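Local structure of gram-negative insecticidal protein (Chromobacterium piscinae, 6FBM) at residues 28-33 with 178-183; 72-77 with 272-277. The protein is an insecticidal toxin of the MACPF and beta-tripod families, probably acting on membranes by forming pores as many MACPF proteins do. All coordinates share one frame; numbering follows the deposited sequence.

Interaction 1. Residues 28-33 with 178-183; sequences LYASPE and GGRLDY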
# COMPACT_ATOMS: atom_id res chain seq x y z
N LEU A 28 34.75 -7.69 1.16
CA LEU A 28 34.09 -8.00 2.43
C LEU A 28 33.89 -9.50 2.55
O LEU A 28 33.98 -10.23 1.57
CB LEU A 28 32.74 -7.29 2.54
CG LEU A 28 32.73 -5.77 2.32
CD1 LEU A 28 31.29 -5.31 2.48
CD2 LEU A 28 33.67 -5.00 3.25
N TYR A 29 33.65 -9.96 3.78
CA TYR A 29 33.36 -11.36 4.02
C TYR A 29 31.90 -11.62 3.60
O TYR A 29 31.00 -10.97 4.07
CB TYR A 29 33.57 -11.72 5.50
CG TYR A 29 33.19 -13.14 5.86
CD1 TYR A 29 34.10 -14.18 5.75
CD2 TYR A 29 31.89 -13.44 6.30
CE1 TYR A 29 33.74 -15.48 6.08
CE2 TYR A 29 31.52 -14.74 6.61
CZ TYR A 29 32.44 -15.75 6.51
OH TYR A 29 32.10 -17.06 6.83
N ALA A 30 31.73 -12.57 2.70
CA ALA A 30 30.42 -13.09 2.30
C ALA A 30 29.34 -12.02 2.28
O ALA A 30 28.39 -12.04 3.07
CB ALA A 30 30.01 -14.26 3.18
N SER A 31 29.53 -11.08 1.36
CA SER A 31 28.59 -10.00 1.16
C SER A 31 28.33 -9.83 -0.33
O SER A 31 29.25 -9.98 -1.12
CB SER A 31 29.15 -8.69 1.71
OG SER A 31 28.36 -7.61 1.29
N PRO A 32 27.09 -9.47 -0.70
CA PRO A 32 26.81 -9.09 -2.09
C PRO A 32 27.59 -7.88 -2.57
O PRO A 32 27.80 -7.73 -3.76
CB PRO A 32 25.30 -8.76 -2.05
CG PRO A 32 24.77 -9.49 -0.86
CD PRO A 32 25.88 -9.45 0.13
N GLU A 33 28.01 -7.02 -1.65
CA GLU A 33 28.78 -5.83 -2.01
C GLU A 33 30.11 -6.19 -2.67
O GLU A 33 30.63 -5.38 -3.43
CB GLU A 33 29.06 -4.94 -0.80
CG GLU A 33 27.87 -4.17 -0.21
CD GLU A 33 28.36 -3.14 0.84
OE1 GLU A 33 28.19 -3.32 2.08
OE2 GLU A 33 28.98 -2.15 0.41
N GLY A 178 20.44 -15.61 3.92
CA GLY A 178 19.65 -15.14 5.04
C GLY A 178 20.14 -13.79 5.51
O GLY A 178 20.29 -12.87 4.72
N GLY A 179 20.40 -13.66 6.81
CA GLY A 179 21.07 -12.46 7.32
C GLY A 179 22.10 -12.78 8.34
O GLY A 179 21.98 -13.76 9.06
N ARG A 180 23.12 -11.95 8.40
CA ARG A 180 24.24 -12.14 9.32
C ARG A 180 24.44 -10.87 10.11
O ARG A 180 24.36 -9.78 9.53
CB ARG A 180 25.51 -12.36 8.51
CG ARG A 180 26.70 -12.81 9.32
CD ARG A 180 27.89 -13.16 8.43
NE ARG A 180 28.71 -11.98 8.18
CZ ARG A 180 29.02 -11.43 7.01
NH1 ARG A 180 28.60 -11.91 5.85
NH2 ARG A 180 29.80 -10.37 7.00
N LEU A 181 24.75 -10.99 11.40
CA LEU A 181 25.24 -9.85 12.17
C LEU A 181 26.67 -10.09 12.56
O LEU A 181 27.02 -11.19 12.98
CB LEU A 181 24.39 -9.64 13.41
CG LEU A 181 22.94 -9.24 13.15
CD1 LEU A 181 22.26 -9.00 14.48
CD2 LEU A 181 22.82 -8.01 12.26
N ASP A 182 27.49 -9.05 12.40
CA ASP A 182 28.90 -9.03 12.77
C ASP A 182 29.07 -8.05 13.90
O ASP A 182 28.95 -6.85 13.70
CB ASP A 182 29.74 -8.54 11.62
CG ASP A 182 29.85 -9.56 10.52
OD1 ASP A 182 29.38 -10.67 10.70
OD2 ASP A 182 30.39 -9.24 9.44
N TYR A 183 29.32 -8.57 15.10
CA TYR A 183 29.57 -7.75 16.27
C TYR A 183 31.06 -7.75 16.40
O TYR A 183 31.65 -8.72 16.87
CB TYR A 183 28.89 -8.41 17.46
CG TYR A 183 28.94 -7.67 18.78
CD1 TYR A 183 28.20 -6.52 18.99
CD2 TYR A 183 29.66 -8.18 19.84
CE1 TYR A 183 28.23 -5.88 20.21
CE2 TYR A 183 29.67 -7.55 21.06
CZ TYR A 183 28.96 -6.41 21.25
OH TYR A 183 28.98 -5.79 22.47
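Arg180, on strand 179-187 of the bent antiparallel sheet that marks the MACPF fold, meets Tyr29 and Ala30 of the loop between strands 21-23 and 35-39. The tight part is one buried guanidinium. Its NH1 lies 2.8 Å from the carbonyl O of Ala30 and 3.1 Å from that of Tyr29, and NH2 also reaches Tyr29 O; all three bonds are weak because they are bent. A further bond from NH1 goes to Met273 O. The opposite charge comes from the strand itself: Asp182 takes NE and NH2 side-on, one nitrogen to each carboxylate oxygen, with NH2 to OD2 at 2.8 Å and both oxygens used on their syn sides. Doubly tied in this way, the guanidinium has its rotation fixed. Toward the other end of the loop segment the contact fades: Pro32 is partly exposed, Glu33 is exposed, and neither touches 178-183. Ser31 OG instead accepts from Glu33 N, closing an ST turn. Tyr29, with its ring swung anti to the backbone N (chi1 176°), sends its OH to Asp274 and brings its ring edge over the guanidinium, the two planes 85° apart, with CD2 3.6 Å from Arg180 CZ.

Interaction 2. Residues 72-77 with 272-277; sequences DFKQDV and LMDFST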
# COMPACT_ATOMS: atom_id res chain seq x y z
N ASP A 72 24.22 -20.13 12.79
CA ASP A 72 25.64 -20.49 12.97
C ASP A 72 26.26 -19.34 13.73
O ASP A 72 26.13 -18.17 13.36
CB ASP A 72 26.37 -20.72 11.63
CG ASP A 72 26.02 -22.09 10.99
OD1 ASP A 72 25.87 -23.06 11.78
OD2 ASP A 72 25.90 -22.21 9.71
N PHE A 73 26.94 -19.68 14.82
CA PHE A 73 27.65 -18.71 15.63
C PHE A 73 29.14 -18.93 15.44
O PHE A 73 29.63 -20.04 15.55
CB PHE A 73 27.26 -18.91 17.08
CG PHE A 73 27.82 -17.88 17.98
CD1 PHE A 73 27.19 -16.66 18.15
CD2 PHE A 73 29.02 -18.14 18.68
CE1 PHE A 73 27.72 -15.70 18.99
CE2 PHE A 73 29.57 -17.18 19.52
CZ PHE A 73 28.92 -15.96 19.67
N LYS A 74 29.88 -17.87 15.13
CA LYS A 74 31.31 -17.98 14.84
C LYS A 74 32.05 -16.83 15.48
O LYS A 74 31.56 -15.71 15.46
CB LYS A 74 31.58 -17.92 13.35
CG LYS A 74 31.51 -19.27 12.65
CD LYS A 74 31.70 -19.18 11.14
CE LYS A 74 30.44 -19.06 10.26
NZ LYS A 74 30.25 -20.11 9.22
N GLN A 75 33.23 -17.10 16.01
CA GLN A 75 34.12 -16.05 16.52
C GLN A 75 35.53 -16.21 15.98
O GLN A 75 36.10 -17.29 16.01
CB GLN A 75 34.17 -16.07 18.03
CG GLN A 75 32.86 -15.62 18.69
CD GLN A 75 33.02 -15.47 20.17
OE1 GLN A 75 33.36 -16.44 20.86
NE2 GLN A 75 32.81 -14.26 20.69
N ASP A 76 36.08 -15.12 15.48
CA ASP A 76 37.51 -15.03 15.21
C ASP A 76 38.05 -13.98 16.13
O ASP A 76 37.63 -12.84 16.07
CB ASP A 76 37.77 -14.64 13.76
CG ASP A 76 37.19 -15.65 12.78
OD1 ASP A 76 37.40 -16.89 12.96
OD2 ASP A 76 36.49 -15.19 11.85
N VAL A 77 38.96 -14.40 17.01
CA VAL A 77 39.51 -13.57 18.06
C VAL A 77 41.02 -13.71 18.08
O VAL A 77 41.57 -14.81 18.00
CB VAL A 77 38.93 -13.97 19.43
CG1 VAL A 77 39.54 -13.14 20.54
CG2 VAL A 77 37.42 -13.81 19.42
N LEU A 272 23.00 -13.51 0.18
CA LEU A 272 24.21 -14.23 0.44
C LEU A 272 24.78 -13.54 1.66
O LEU A 272 24.85 -12.33 1.69
CB LEU A 272 25.15 -14.14 -0.75
CG LEU A 272 26.59 -14.64 -0.59
CD1 LEU A 272 27.13 -15.14 -1.93
CD2 LEU A 272 27.52 -13.57 -0.11
N MET A 273 25.13 -14.31 2.67
CA MET A 273 25.70 -13.77 3.88
C MET A 273 26.70 -14.67 4.59
O MET A 273 27.18 -14.29 5.66
CB MET A 273 24.59 -13.36 4.86
CG MET A 273 23.47 -14.36 5.06
SD MET A 273 23.84 -15.93 5.86
CE MET A 273 24.24 -15.36 7.48
N ASP A 274 27.03 -15.84 4.05
CA ASP A 274 28.01 -16.68 4.69
C ASP A 274 28.58 -17.67 3.70
O ASP A 274 27.95 -18.02 2.69
CB ASP A 274 27.40 -17.42 5.88
CG ASP A 274 28.41 -17.70 7.01
OD1 ASP A 274 29.57 -17.26 6.94
OD2 ASP A 274 27.98 -18.38 7.99
N PHE A 275 29.80 -18.11 4.00
CA PHE A 275 30.55 -19.02 3.18
C PHE A 275 30.82 -20.27 3.98
O PHE A 275 30.99 -20.20 5.21
CB PHE A 275 31.88 -18.40 2.83
CG PHE A 275 31.83 -17.28 1.85
CD1 PHE A 275 30.78 -17.14 0.95
CD2 PHE A 275 32.90 -16.41 1.77
CE1 PHE A 275 30.81 -16.13 0.02
CE2 PHE A 275 32.92 -15.40 0.85
CZ PHE A 275 31.88 -15.26 -0.04
N SER A 276 30.89 -21.39 3.26
CA SER A 276 31.31 -22.66 3.78
C SER A 276 32.65 -22.99 3.14
O SER A 276 33.15 -22.22 2.32
CB SER A 276 30.30 -23.72 3.36
OG SER A 276 30.51 -24.09 1.98
N THR A 277 33.20 -24.17 3.44
CA THR A 277 34.49 -24.56 2.88
C THR A 277 34.47 -24.66 1.35
O THR A 277 35.52 -24.62 0.75
CB THR A 277 35.04 -25.89 3.44
OG1 THR A 277 34.09 -26.92 3.24
CG2 THR A 277 35.34 -25.80 4.91
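A single buried salt bridge, Lys74 to Asp274, links two strands of the MACPF sheet that do not pair with each other. Lys74 lies on the long strand 64-78, which is hydrogen-bonded to strand 120-134; Asp274 belongs to strand 271-274, which pairs with strand 170-177. The side chains reach for each other from the two strands and meet at their charged ends, NZ standing 3.1 Å from Asp274 OD2. The ammonium approaches OD2 on its syn side but 30° out of the carboxylate plane. The lysine chain is bent at chi3 (-94°) and chi4, and CE as well as NZ lies against the carboxylate, CE 3.4 Å from Asp274 OD2. On the other strand, a classic beta bulge sets Met273 and Asp274 against the single residue Ala176. The second oxygen, OD1, is used differently: it receives a weak bond from the backbone N of Phe275 at 3.1 Å and is hydrogen-bonded to the hydroxyl of Tyr29. Phe275 turns its side chain away from strand 64-78, and its ring meets Tyr23 edge-to-face. Asp72, two residues before Lys74, holds its OD2 4.7 Å from Asp274 OD2, like charges near each other but not in contact. The carboxylate of Asp274 is thus divided, OD2 for the lysine and OD1 for neutral donors, and the nearby positive charge probably favours its ionised form and may offset part of the repulsion between the two acids.

Overall arrangement
Both contacts are buried and sit on the same bent sheet, their centres about 9 Å apart, and their segments alternate along the chain. Interaction 1 joins an N-terminal loop to strand 179-187, whereas interaction 2 spans two strands of the sheet itself. Their chemistry differs accordingly: in 28-33 with 178-183 the charge is balanced within one strand and the loop supplies neutral carbonyls, while in 72-77 with 272-277 opposite charges meet between two strands that do not pair, with a partly exposed lysine as one partner. The two contacts touch through probable hydrogen bonds from Tyr29 and Arg180, and Leu272 packs against Ala30.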